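Local coordinates for protein exonuclease (Laribacter hongkongensis, PDB 3SYY) that digests double-stranded DNA with strict 5'-to-3' polarity, probably by hydrolysis at a site that holds magnesium ions, at residues A95-S100 / M138-A143; A10-K15 / V86-H91; T108-I113 / T145-C150; N38-L43 / S185-E190; G128-E133 / F166-E171. All blocks are in the same frame, centred on the assembly; numbering follows the deposited sequence.

In the fold
Interactions 1 and 3 hold magnesium ligands; interaction 2 lies beside them, Arg12 bonding to Ser100. Interactions 4 and 5 lie on opposite sides of the chain's centre, their own centres about 27 Å apart. Interaction 2 closes before interaction 1 opens, and the two share the small sheet in which strands 97-99 and 89-90 are neighbours. Helix 132-145 links interaction 1 to interaction 5. Strand 149-155 lies beside strand 165-171 in the five-stranded sheet, joining interactions 3 and 5, whose centres are about 12 Å apart. Interaction 4 pairs helix 34-49 with the long helix 174-205, and the loop it closes encloses interactions 1, 3 and 5. Glu112 and Ile113 lie on strand 109-114 of the five-stranded sheet, Ser100 just past strand 97-99.

Interaction 1 (A95-S100 / M138-A143); sequences AGFGAS and MQTQMA
Phe97 holds CG anti to its backbone N (chi1 -177°), which carries the ring to helix 132-145, and Thr140 likewise sets CG2 anti to its own N, so that the methyl meets the end of that ring. Thr140 CG2 lies 3.4 Å from Phe97 CZ and 3.6 Å from Phe97 CE2, approaching the ring obliquely. The same rotamer of Thr140 keeps OG1 beside its backbone N, where it bonds to the carbonyl of Lys136 one helical turn earlier, leaving the methyl to do the packing. Two residues along the strand, Ala99 points at the helix: its CB rests 3.6 Å from Gln141 CA and 3.9 Å from Gln141 CG. These methyl and methylene contacts are buried, with no hydrogen bond between the segments. Strand 97-99 and helix 138-143 approach to 7.5 Å between axes and cross at -107°, so the helix lies athwart the strand. Val184 and Ile180 of helix 174-205 also cover Phe97 and Thr140, respectively. The strand leads into Ser100, whose OG bonds to Arg12. The arrangement is helix-on-sheet packing beside the nuclease centre, where Ser100 and Glu112 belong to one magnesium site.

Interaction 2 (A10-K15 / V86-H91); sequences AARLGK and VGLIDH
Lys15 NZ is gripped from two directions: Asp90 OD1 accepts it in a salt bridge at 2.8 Å, and the carbonyl of Ala11 accepts it at 3.0 Å (NZ to Ala11 O). Asp90 is met on the syn side of its carboxylate, with the ammonium 19° out of the group's plane, whereas the bond to Ala11 O lies in the carbonyl plane. The lysine chain runs fully extended beyond CG, which lets it span from the turn back to the carbonyl of Ala11 and across to strand 89-90. A type II turn from Arg12 to Lys15 sends the chain round, with Gly14 taking positive phi inside it.

Leu88 inserts between the two basic residues. One branch, CD2, sits 3.2 Å from Ala11 O and 3.6 Å from Lys15 NZ; the other, CD1, lies alongside the aliphatic part of Arg12, 4.2 Å from its CG. Leu88 CB covers one face of the Arg12 guanidinium near its rim, 4.0 Å from Arg12 NH1. The ends of that guanidinium bond to Trp8 O and to Ser100 OG, and the Trp8 ring makes a cation-pi contact with it. Arg12 is therefore held by residues outside the two segments while Leu88 packs on one face of the guanidinium. Arg12 thus ties the 10-15 segment to the side chain of Ser100, a residue of a magnesium site. Lys15, by contrast, has its charge balanced locally by Asp90, a pairing consistent with a stably protonated amine.

Interaction 3 (T108-I113 / T145-C150); sequences TGLIEI and TGRQWC. With MG (magnesium ion), chain B.
Gly109 lies flat against the indole of Trp149: its CA stands 3.3 Å from the centroid of the six-membered ring, only 7° off the ring normal, a CH-pi contact over the middle of the face. The lack of a side chain at Gly109 lets the backbone come this close. Trp149 reaches this position by setting CG between its backbone N and carbonyl carbon (chi1 48°), folding the indole over the neighbouring strand.

Just before the strand, Gln148 N gives Thr108 O a nearly straight bond of 2.9 Å (N-H...O 166°). Arg147 bends at chi2 and passes its CB and CG slantwise across Leu110, while Arg147 NH1 bonds to Gly106 O and more weakly to Gly109 O at 3.0 Å. Farther along, Leu110 CB meets Cys150 SG at 3.7 Å.

Strands 109-114 and 149-155 run parallel as neighbours in the central sheet. Helices 118-127 and 132-145 lie between them in the chain, a beta-alpha-beta crossover in a nuclease of the PDDEXK clan. Past the sulfur of Cys150, which lies 3.6 Å from Glu112 N, the first strand delivers metal ligands: Glu112 OE2 binds magnesium at 2.3 Å and Ile113 O at 2.4 Å. Two waters and Asp102 complete the ligands of this ion.

In the next shell, Lys114 bonds to Glu112 OE2. At the far end of the contact, Thr145 OG1 bonds to Gln141 O, one turn back in the helix, and accepts from Arg147 N at 3.2 Å in an ST turn that shapes the exit from helix 132-145, and Arg169 lies against the Trp149 ring in a cation-pi contact.

Interaction 4 (N38-L43 / S185-E190); sequences NYMAEL and SAFLAE
Phe187 drives its ring into the side of helix 34-49, CG anti to its backbone N, until CZ stands 3.6 Å from Met40 CA. Met40 also starts with CG anti to its N, but bends sharply at chi2 (98°) and again at chi3, so its tip curls back over one face of the phenyl ring. Met40 CE lies 4.2 Å from the Phe187 centroid in a CH-pi contact; Met40 SD stands above the same ring at 4.8 Å from its centroid, a more distant Met-aromatic approach. The methyl also reaches Glu190, with Met40 CE 3.8 Å from Glu190 CB, and the carboxylate of that residue pairs with Arg36. Leu43 comes to the phenyl edge in the ring plane, Leu43 CD1 to Phe187 CE2 being 3.8 Å, while the same methyl lies over a face of Tyr39. The Tyr39 and Phe187 rings are nearly parallel (planes at 28°) but slid so far apart, with centroids 5.7 Å distant, that they scarcely overlap. The helical segments cross at -51°. Val16 of strand 16-17 and Val24 of helix 21-25 also touch Phe187, placing it where the two long helices meet the small sheet, and Tyr39 OH bonds to Thr17 N of that strand.

Interaction 5 (G128-E133 / F166-E171); sequences GKPKPE and FCTRIE
Phe166 starts with CB directed at the 128-133 segment, and a chi1 of 169° sends CG anti to the backbone N, pointing the ring at the turn that follows helix 118-127. Along the ring, CE1 comes first, 4.0 Å from Gly128 CA; at the tip, Phe166 CZ lies 3.6 Å from Gly128 O. That oxygen sits at the ring's edge and in its plane, where the C-H groups carry partial positive charge, so the contact is probably mildly favourable though no hydrogen bond spans the segments. Helix 118-127 adds Thr124 and Ile125 against the same ring.

Two residues farther, Thr168 places CG2 4.0 Å from Pro130 CG. Next on this face, Ile170 CD1 comes up to the Pro130 ring, 3.9 Å from Pro130 CG. Gly128, with positive phi, turns the chain away from the helix and brings Pro130 over these side chains; Ile135 and Phe152 pack on the proline as well. Phe166, Thr168 and Ile170, every second residue of the strand, share one face. This is an alpha/beta arrangement: the connection between helices 118-127 and 132-145 packs on strand 165-171, an edge strand, within this chain, of the five-stranded sheet, antiparallel to strand 149-155.

Interaction 1 (A95-S100 / M138-A143)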
# COMPACT_ATOMS: atom_id res chain seq x y z
N ALA A 95 19.34 1.17 30.19
CA ALA A 95 17.93 1.32 30.50
C ALA A 95 17.16 1.63 29.19
O ALA A 95 17.71 2.29 28.30
CB ALA A 95 17.74 2.48 31.51
N GLY A 96 15.92 1.13 29.11
CA GLY A 96 14.99 1.37 27.98
C GLY A 96 15.31 0.52 26.75
O GLY A 96 15.06 0.92 25.61
N PHE A 97 15.89 -0.67 27.00
CA PHE A 97 16.40 -1.54 25.92
C PHE A 97 16.20 -2.98 26.35
O PHE A 97 16.56 -3.35 27.49
CB PHE A 97 17.87 -1.22 25.69
CG PHE A 97 18.58 -1.96 24.54
CD1 PHE A 97 19.97 -2.19 24.64
CD2 PHE A 97 17.93 -2.36 23.36
CE1 PHE A 97 20.71 -2.81 23.61
CE2 PHE A 97 18.66 -2.98 22.31
CZ PHE A 97 20.04 -3.21 22.41
N GLY A 98 15.65 -3.78 25.45
CA GLY A 98 15.32 -5.14 25.81
C GLY A 98 15.16 -6.05 24.61
O GLY A 98 15.22 -5.62 23.44
N ALA A 99 14.96 -7.34 24.91
CA ALA A 99 14.91 -8.33 23.82
C ALA A 99 13.94 -9.43 24.19
O ALA A 99 13.81 -9.78 25.37
CB ALA A 99 16.31 -8.94 23.55
N SER A 100 13.28 -9.99 23.17
CA SER A 100 12.30 -10.99 23.43
C SER A 100 12.62 -12.24 22.58
O SER A 100 12.01 -12.45 21.51
CB SER A 100 10.93 -10.42 23.07
OG SER A 100 9.93 -11.30 23.53
N MET A 138 19.45 -11.05 16.81
CA MET A 138 19.93 -12.15 17.63
C MET A 138 21.15 -11.77 18.46
O MET A 138 21.28 -12.22 19.59
CB MET A 138 20.23 -13.35 16.75
CG MET A 138 18.89 -14.08 16.30
SD MET A 138 19.26 -15.48 15.22
CE MET A 138 19.96 -14.80 13.78
N GLN A 139 22.04 -10.94 17.92
CA GLN A 139 23.19 -10.48 18.74
C GLN A 139 22.67 -9.66 19.90
O GLN A 139 23.18 -9.77 21.02
CB GLN A 139 24.21 -9.71 17.91
CG GLN A 139 24.96 -10.59 16.87
CD GLN A 139 25.85 -11.69 17.56
OE1 GLN A 139 26.07 -11.67 18.79
NE2 GLN A 139 26.30 -12.67 16.76
N THR A 140 21.62 -8.86 19.66
CA THR A 140 20.99 -8.09 20.73
C THR A 140 20.32 -8.95 21.75
O THR A 140 20.36 -8.65 22.96
CB THR A 140 19.90 -7.13 20.16
OG1 THR A 140 20.51 -6.24 19.22
CG2 THR A 140 19.21 -6.34 21.29
N GLN A 141 19.68 -10.03 21.31
CA GLN A 141 19.06 -10.95 22.27
C GLN A 141 20.16 -11.57 23.18
O GLN A 141 19.97 -11.69 24.40
CB GLN A 141 18.33 -12.08 21.51
CG GLN A 141 16.98 -11.72 20.97
CD GLN A 141 16.53 -12.70 19.87
OE1 GLN A 141 15.43 -12.58 19.32
NE2 GLN A 141 17.37 -13.67 19.57
N MET A 142 21.30 -11.90 22.57
CA MET A 142 22.49 -12.39 23.31
C MET A 142 23.05 -11.33 24.28
O MET A 142 23.33 -11.62 25.46
CB MET A 142 23.54 -12.90 22.33
CG MET A 142 23.12 -14.28 21.81
SD MET A 142 24.31 -15.09 20.74
CE MET A 142 23.92 -14.51 19.10
N ALA A 143 23.12 -10.08 23.80
CA ALA A 143 23.48 -8.91 24.64
C ALA A 143 22.61 -8.80 25.86
O ALA A 143 23.13 -8.65 26.99
CB ALA A 143 23.42 -7.65 23.84

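Interaction 2 (A10-K15 / V86-H91)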
# COMPACT_ATOMS: atom_id res chain seq x y z
N ALA A 10 2.88 -3.42 27.54
CA ALA A 10 3.38 -2.59 28.62
C ALA A 10 4.88 -2.75 28.84
O ALA A 10 5.58 -1.79 29.14
CB ALA A 10 2.62 -2.84 29.92
N ALA A 11 5.36 -3.97 28.70
CA ALA A 11 6.78 -4.23 28.93
C ALA A 11 7.65 -3.64 27.82
O ALA A 11 8.84 -3.39 28.02
CB ALA A 11 7.02 -5.75 29.04
N ARG A 12 7.05 -3.40 26.65
CA ARG A 12 7.76 -2.93 25.46
C ARG A 12 7.64 -1.41 25.21
O ARG A 12 8.44 -0.84 24.46
CB ARG A 12 7.26 -3.72 24.25
CG ARG A 12 7.65 -5.18 24.37
CD ARG A 12 7.08 -6.12 23.30
NE ARG A 12 7.65 -7.48 23.49
CZ ARG A 12 7.38 -8.27 24.54
NH1 ARG A 12 7.95 -9.47 24.64
NH2 ARG A 12 6.55 -7.89 25.50
N LEU A 13 6.64 -0.79 25.84
CA LEU A 13 6.34 0.65 25.61
C LEU A 13 7.54 1.58 25.79
O LEU A 13 8.22 1.55 26.81
CB LEU A 13 5.16 1.13 26.49
CG LEU A 13 4.67 2.57 26.19
CD1 LEU A 13 3.84 2.58 24.95
CD2 LEU A 13 3.84 3.10 27.38
N GLY A 14 7.85 2.38 24.77
CA GLY A 14 8.95 3.31 24.86
C GLY A 14 10.35 2.73 24.78
O GLY A 14 11.32 3.47 24.84
N LYS A 15 10.49 1.41 24.62
CA LYS A 15 11.83 0.78 24.63
C LYS A 15 12.31 0.46 23.23
O LYS A 15 11.51 0.17 22.34
CB LYS A 15 11.83 -0.52 25.45
CG LYS A 15 11.57 -0.32 26.93
CD LYS A 15 11.61 -1.66 27.69
CE LYS A 15 11.38 -1.47 29.14
NZ LYS A 15 11.15 -2.78 29.80
N VAL A 86 10.08 -17.22 27.48
CA VAL A 86 10.53 -16.07 28.22
C VAL A 86 9.82 -14.85 27.60
O VAL A 86 9.37 -14.90 26.46
CB VAL A 86 12.10 -16.00 28.21
CG1 VAL A 86 12.66 -15.48 26.92
CG2 VAL A 86 12.64 -15.21 29.39
N GLY A 87 9.69 -13.78 28.38
CA GLY A 87 9.04 -12.57 27.88
C GLY A 87 10.14 -11.60 27.51
O GLY A 87 11.15 -11.98 26.94
N LEU A 88 9.96 -10.35 27.88
CA LEU A 88 10.97 -9.35 27.57
C LEU A 88 12.07 -9.36 28.61
O LEU A 88 11.80 -9.28 29.80
CB LEU A 88 10.32 -7.98 27.48
CG LEU A 88 11.33 -6.97 26.98
CD1 LEU A 88 11.27 -6.91 25.45
CD2 LEU A 88 11.03 -5.65 27.62
N ILE A 89 13.31 -9.45 28.17
CA ILE A 89 14.46 -9.41 29.05
C ILE A 89 15.14 -8.07 28.86
O ILE A 89 15.61 -7.75 27.77
CB ILE A 89 15.48 -10.52 28.67
CG1 ILE A 89 14.81 -11.90 28.63
CG2 ILE A 89 16.72 -10.51 29.61
CD1 ILE A 89 14.28 -12.32 29.95
N ASP A 90 15.22 -7.28 29.93
CA ASP A 90 15.91 -5.99 29.84
C ASP A 90 17.43 -6.13 29.70
O ASP A 90 18.04 -7.09 30.21
CB ASP A 90 15.47 -5.10 31.02
CG ASP A 90 13.99 -4.74 30.94
OD1 ASP A 90 13.51 -4.25 29.88
OD2 ASP A 90 13.27 -4.97 31.91
N HIS A 91 18.05 -5.22 28.97
CA HIS A 91 19.49 -5.25 28.86
C HIS A 91 20.04 -5.08 30.28
O HIS A 91 19.43 -4.37 31.10
CB HIS A 91 19.98 -4.14 27.94
CG HIS A 91 21.46 -4.12 27.75
ND1 HIS A 91 22.08 -4.65 26.63
CD2 HIS A 91 22.44 -3.61 28.53
CE1 HIS A 91 23.39 -4.47 26.74
NE2 HIS A 91 23.63 -3.83 27.87

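Interaction 3 (T108-I113 / T145-C150)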
# COMPACT_ATOMS: atom_id res chain seq x y z
N THR A 108 22.85 -22.05 27.92
CA THR A 108 23.59 -20.98 27.25
C THR A 108 23.04 -20.55 25.88
O THR A 108 23.67 -19.76 25.21
CB THR A 108 25.06 -21.36 27.09
OG1 THR A 108 25.15 -22.42 26.15
CG2 THR A 108 25.68 -21.81 28.47
N GLY A 109 21.91 -21.10 25.43
CA GLY A 109 21.47 -20.80 24.06
C GLY A 109 20.12 -20.13 23.96
O GLY A 109 19.50 -19.84 24.96
N LEU A 110 19.69 -19.86 22.71
CA LEU A 110 18.46 -19.15 22.47
C LEU A 110 17.88 -19.72 21.19
O LEU A 110 18.59 -20.35 20.46
CB LEU A 110 18.81 -17.67 22.18
CG LEU A 110 19.39 -16.84 23.35
CD1 LEU A 110 19.81 -15.48 22.85
CD2 LEU A 110 18.36 -16.69 24.39
N ILE A 111 16.60 -19.47 20.92
CA ILE A 111 16.04 -19.76 19.59
C ILE A 111 15.31 -18.48 19.13
O ILE A 111 14.69 -17.81 19.95
CB ILE A 111 15.08 -20.99 19.64
CG1 ILE A 111 14.38 -21.23 18.29
CG2 ILE A 111 14.09 -20.87 20.78
CD1 ILE A 111 13.60 -22.55 18.22
N GLU A 112 15.45 -18.15 17.86
CA GLU A 112 14.63 -17.06 17.23
C GLU A 112 13.98 -17.77 16.03
O GLU A 112 14.69 -18.38 15.23
CB GLU A 112 15.52 -15.92 16.72
CG GLU A 112 14.72 -14.90 15.79
CD GLU A 112 13.55 -14.25 16.54
OE1 GLU A 112 13.63 -14.15 17.79
OE2 GLU A 112 12.49 -13.86 15.89
N ILE A 113 12.66 -17.72 15.97
CA ILE A 113 11.87 -18.41 14.95
C ILE A 113 11.28 -17.42 13.92
O ILE A 113 10.67 -16.40 14.29
CB ILE A 113 10.70 -19.12 15.64
CG1 ILE A 113 11.23 -20.25 16.58
CG2 ILE A 113 9.68 -19.71 14.59
CD1 ILE A 113 10.14 -20.81 17.47
N THR A 145 20.60 -11.11 27.31
CA THR A 145 20.44 -12.27 28.16
C THR A 145 21.74 -12.81 28.68
O THR A 145 21.72 -13.67 29.54
CB THR A 145 19.80 -13.48 27.41
OG1 THR A 145 20.54 -13.69 26.19
CG2 THR A 145 18.29 -13.25 27.16
N GLY A 146 22.86 -12.40 28.09
CA GLY A 146 24.15 -13.00 28.43
C GLY A 146 24.39 -14.36 27.77
O GLY A 146 25.38 -15.05 28.09
N ARG A 147 23.53 -14.76 26.83
CA ARG A 147 23.71 -16.07 26.20
C ARG A 147 24.78 -16.11 25.15
O ARG A 147 25.27 -15.06 24.69
CB ARG A 147 22.39 -16.63 25.67
CG ARG A 147 21.37 -16.74 26.75
CD ARG A 147 21.25 -18.17 27.21
NE ARG A 147 20.40 -18.27 28.39
CZ ARG A 147 19.71 -19.35 28.71
NH1 ARG A 147 19.70 -20.40 27.89
NH2 ARG A 147 18.99 -19.38 29.81
N GLN A 148 25.16 -17.34 24.79
CA GLN A 148 26.36 -17.59 24.01
C GLN A 148 26.09 -17.91 22.52
O GLN A 148 26.95 -17.73 21.67
CB GLN A 148 27.17 -18.74 24.67
CG GLN A 148 27.70 -18.38 26.07
CD GLN A 148 28.54 -17.09 26.08
OE1 GLN A 148 28.22 -16.16 26.81
NE2 GLN A 148 29.58 -17.02 25.25
N TRP A 149 24.88 -18.36 22.20
CA TRP A 149 24.49 -18.57 20.77
C TRP A 149 22.98 -18.52 20.64
O TRP A 149 22.26 -18.61 21.62
CB TRP A 149 24.97 -19.95 20.25
CG TRP A 149 24.64 -21.10 21.19
CD1 TRP A 149 25.48 -21.66 22.16
CD2 TRP A 149 23.42 -21.85 21.25
NE1 TRP A 149 24.84 -22.69 22.80
CE2 TRP A 149 23.59 -22.85 22.26
CE3 TRP A 149 22.22 -21.83 20.52
CZ2 TRP A 149 22.59 -23.75 22.58
CZ3 TRP A 149 21.22 -22.73 20.85
CH2 TRP A 149 21.42 -23.69 21.86
N CYS A 150 22.51 -18.46 19.40
CA CYS A 150 21.06 -18.46 19.13
C CYS A 150 20.90 -19.28 17.87
O CYS A 150 21.59 -19.08 16.89
CB CYS A 150 20.56 -17.05 18.85
SG CYS A 150 18.76 -17.00 18.53
MG MG B . 10.32 -14.66 15.95
O HOH W 1 9.73 -13.00 14.40
O HOH W 2 8.55 -14.37 17.32

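Interaction 4 (N38-L43 / S185-E190)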
# COMPACT_ATOMS: atom_id res chain seq x y z
N ASN A 38 12.34 7.43 11.73
CA ASN A 38 10.94 6.99 11.90
C ASN A 38 10.73 6.18 13.17
O ASN A 38 9.73 6.32 13.84
CB ASN A 38 10.46 6.16 10.67
CG ASN A 38 10.37 7.00 9.41
OD1 ASN A 38 10.17 8.21 9.49
ND2 ASN A 38 10.54 6.36 8.25
N TYR A 39 11.69 5.32 13.51
CA TYR A 39 11.60 4.57 14.78
C TYR A 39 11.71 5.53 15.96
O TYR A 39 10.98 5.41 16.92
CB TYR A 39 12.74 3.53 14.85
CG TYR A 39 12.63 2.55 15.99
CD1 TYR A 39 11.40 2.07 16.41
CD2 TYR A 39 13.79 2.07 16.63
CE1 TYR A 39 11.31 1.13 17.46
CE2 TYR A 39 13.70 1.15 17.65
CZ TYR A 39 12.50 0.69 18.06
OH TYR A 39 12.44 -0.22 19.09
N MET A 40 12.64 6.47 15.88
CA MET A 40 12.80 7.49 16.95
C MET A 40 11.45 8.19 17.22
O MET A 40 10.98 8.27 18.35
CB MET A 40 13.92 8.42 16.54
CG MET A 40 13.89 9.76 17.17
SD MET A 40 14.98 9.77 18.53
CE MET A 40 16.56 9.44 17.77
N ALA A 41 10.76 8.61 16.13
CA ALA A 41 9.45 9.26 16.23
C ALA A 41 8.45 8.32 16.88
O ALA A 41 7.65 8.71 17.74
CB ALA A 41 8.98 9.74 14.82
N GLU A 42 8.48 7.03 16.51
CA GLU A 42 7.57 6.09 17.10
C GLU A 42 7.77 6.00 18.62
O GLU A 42 6.80 5.92 19.39
CB GLU A 42 7.85 4.65 16.57
CG GLU A 42 7.06 4.17 15.40
CD GLU A 42 7.56 2.78 14.97
OE1 GLU A 42 8.24 2.71 13.94
OE2 GLU A 42 7.31 1.82 15.73
N LEU A 43 9.03 5.90 19.05
CA LEU A 43 9.31 5.75 20.49
C LEU A 43 9.00 7.07 21.27
O LEU A 43 8.51 7.04 22.40
CB LEU A 43 10.74 5.32 20.68
CG LEU A 43 11.06 3.94 20.08
CD1 LEU A 43 12.44 3.49 20.57
CD2 LEU A 43 10.05 2.97 20.53
N SER A 185 22.76 3.09 22.72
CA SER A 185 23.01 4.15 23.71
C SER A 185 22.87 5.56 23.13
O SER A 185 22.21 6.39 23.74
CB SER A 185 24.37 3.94 24.39
OG SER A 185 24.23 2.91 25.36
N ALA A 186 23.49 5.82 21.99
CA ALA A 186 23.41 7.13 21.35
C ALA A 186 21.98 7.47 20.94
O ALA A 186 21.50 8.60 21.13
CB ALA A 186 24.30 7.16 20.16
N PHE A 187 21.30 6.47 20.36
CA PHE A 187 19.90 6.62 19.99
C PHE A 187 19.01 6.87 21.18
O PHE A 187 18.10 7.74 21.12
CB PHE A 187 19.46 5.37 19.19
CG PHE A 187 18.02 5.35 18.78
CD1 PHE A 187 17.66 5.62 17.45
CD2 PHE A 187 17.05 4.97 19.68
CE1 PHE A 187 16.37 5.52 17.03
CE2 PHE A 187 15.72 4.87 19.28
CZ PHE A 187 15.39 5.17 17.91
N LEU A 188 19.23 6.15 22.28
CA LEU A 188 18.41 6.38 23.47
C LEU A 188 18.71 7.78 24.07
O LEU A 188 17.83 8.40 24.62
CB LEU A 188 18.62 5.30 24.53
CG LEU A 188 17.86 4.00 24.17
CD1 LEU A 188 18.48 2.74 24.92
CD2 LEU A 188 16.37 4.16 24.45
N ALA A 189 19.94 8.25 23.92
CA ALA A 189 20.30 9.58 24.48
C ALA A 189 19.51 10.67 23.74
O ALA A 189 18.95 11.57 24.39
CB ALA A 189 21.83 9.81 24.36
N GLU A 190 19.42 10.55 22.41
CA GLU A 190 18.70 11.49 21.56
C GLU A 190 17.23 11.45 21.80
O GLU A 190 16.60 12.51 21.90
CB GLU A 190 18.96 11.27 20.08
CG GLU A 190 20.39 11.50 19.65
CD GLU A 190 20.65 10.89 18.27
OE1 GLU A 190 21.74 10.34 18.04
OE2 GLU A 190 19.73 10.92 17.42

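Interaction 5 (G128-E133 / F166-E171)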
# COMPACT_ATOMS: atom_id res chain seq x y z
N GLY A 128 21.61 -20.18 3.16
CA GLY A 128 22.02 -20.68 4.46
C GLY A 128 22.24 -19.66 5.57
O GLY A 128 22.74 -20.03 6.63
N LYS A 129 21.85 -18.40 5.35
CA LYS A 129 22.21 -17.30 6.26
C LYS A 129 21.00 -16.46 6.60
O LYS A 129 20.23 -16.12 5.71
CB LYS A 129 23.18 -16.32 5.59
CG LYS A 129 24.54 -16.85 5.17
CD LYS A 129 25.32 -15.70 4.51
CE LYS A 129 26.02 -16.13 3.21
NZ LYS A 129 27.50 -16.14 3.38
N PRO A 130 20.84 -16.08 7.87
CA PRO A 130 19.72 -15.18 8.21
C PRO A 130 20.01 -13.78 7.63
O PRO A 130 21.16 -13.42 7.53
CB PRO A 130 19.78 -15.13 9.74
CG PRO A 130 20.62 -16.34 10.14
CD PRO A 130 21.63 -16.45 9.05
N LYS A 131 18.98 -13.00 7.28
CA LYS A 131 19.16 -11.58 6.84
C LYS A 131 20.02 -10.82 7.86
O LYS A 131 19.92 -11.11 9.06
CB LYS A 131 17.80 -10.85 6.74
CG LYS A 131 16.94 -11.15 5.46
CD LYS A 131 15.54 -10.55 5.65
CE LYS A 131 14.62 -10.71 4.39
NZ LYS A 131 13.25 -11.23 4.84
N PRO A 132 20.86 -9.83 7.39
CA PRO A 132 21.61 -9.03 8.39
C PRO A 132 20.77 -8.42 9.52
O PRO A 132 21.27 -8.31 10.64
CB PRO A 132 22.26 -7.91 7.54
CG PRO A 132 22.40 -8.53 6.15
CD PRO A 132 21.11 -9.35 6.01
N GLU A 133 19.54 -7.97 9.25
CA GLU A 133 18.70 -7.40 10.31
C GLU A 133 18.43 -8.43 11.42
O GLU A 133 18.26 -8.05 12.61
CB GLU A 133 17.36 -6.91 9.77
CG GLU A 133 16.58 -8.02 9.08
CD GLU A 133 15.94 -7.58 7.78
OE1 GLU A 133 16.70 -7.43 6.79
OE2 GLU A 133 14.69 -7.38 7.77
N PHE A 166 14.43 -25.29 8.68
CA PHE A 166 15.80 -24.81 8.49
C PHE A 166 16.28 -24.27 9.82
O PHE A 166 15.54 -23.57 10.53
CB PHE A 166 15.87 -23.69 7.43
CG PHE A 166 17.21 -22.99 7.39
CD1 PHE A 166 18.21 -23.46 6.58
CD2 PHE A 166 17.47 -21.89 8.22
CE1 PHE A 166 19.44 -22.85 6.55
CE2 PHE A 166 18.68 -21.27 8.21
CZ PHE A 166 19.67 -21.72 7.35
N CYS A 167 17.52 -24.59 10.17
CA CYS A 167 18.07 -24.08 11.42
C CYS A 167 19.57 -23.89 11.24
O CYS A 167 20.26 -24.75 10.61
CB CYS A 167 17.73 -24.97 12.60
SG CYS A 167 18.52 -24.48 14.18
N THR A 168 20.07 -22.75 11.74
CA THR A 168 21.54 -22.50 11.71
C THR A 168 21.92 -21.74 12.99
O THR A 168 21.11 -20.95 13.51
CB THR A 168 21.98 -21.76 10.44
OG1 THR A 168 23.41 -21.82 10.30
CG2 THR A 168 21.53 -20.25 10.44
N ARG A 169 23.13 -21.99 13.51
CA ARG A 169 23.52 -21.43 14.80
C ARG A 169 24.31 -20.18 14.62
O ARG A 169 25.26 -20.14 13.83
CB ARG A 169 24.40 -22.39 15.61
CG ARG A 169 24.48 -21.95 17.10
CD ARG A 169 24.83 -23.11 17.99
NE ARG A 169 23.66 -23.95 18.27
CZ ARG A 169 23.68 -24.93 19.16
NH1 ARG A 169 24.79 -25.17 19.83
NH2 ARG A 169 22.61 -25.66 19.38
N ILE A 170 23.93 -19.15 15.37
CA ILE A 170 24.65 -17.88 15.30
C ILE A 170 25.33 -17.69 16.65
O ILE A 170 24.65 -17.59 17.69
CB ILE A 170 23.68 -16.68 15.00
CG1 ILE A 170 22.90 -16.94 13.69
CG2 ILE A 170 24.49 -15.34 14.98
CD1 ILE A 170 23.77 -16.99 12.35
N GLU A 171 26.66 -17.70 16.64
CA GLU A 171 27.45 -17.58 17.87
C GLU A 171 27.50 -16.12 18.31
O GLU A 171 27.64 -15.24 17.46
CB GLU A 171 28.90 -18.07 17.62
CG GLU A 171 29.04 -19.59 17.27
CD GLU A 171 28.66 -20.51 18.43
OE1 GLU A 171 28.03 -21.54 18.17
OE2 GLU A 171 28.94 -20.20 19.62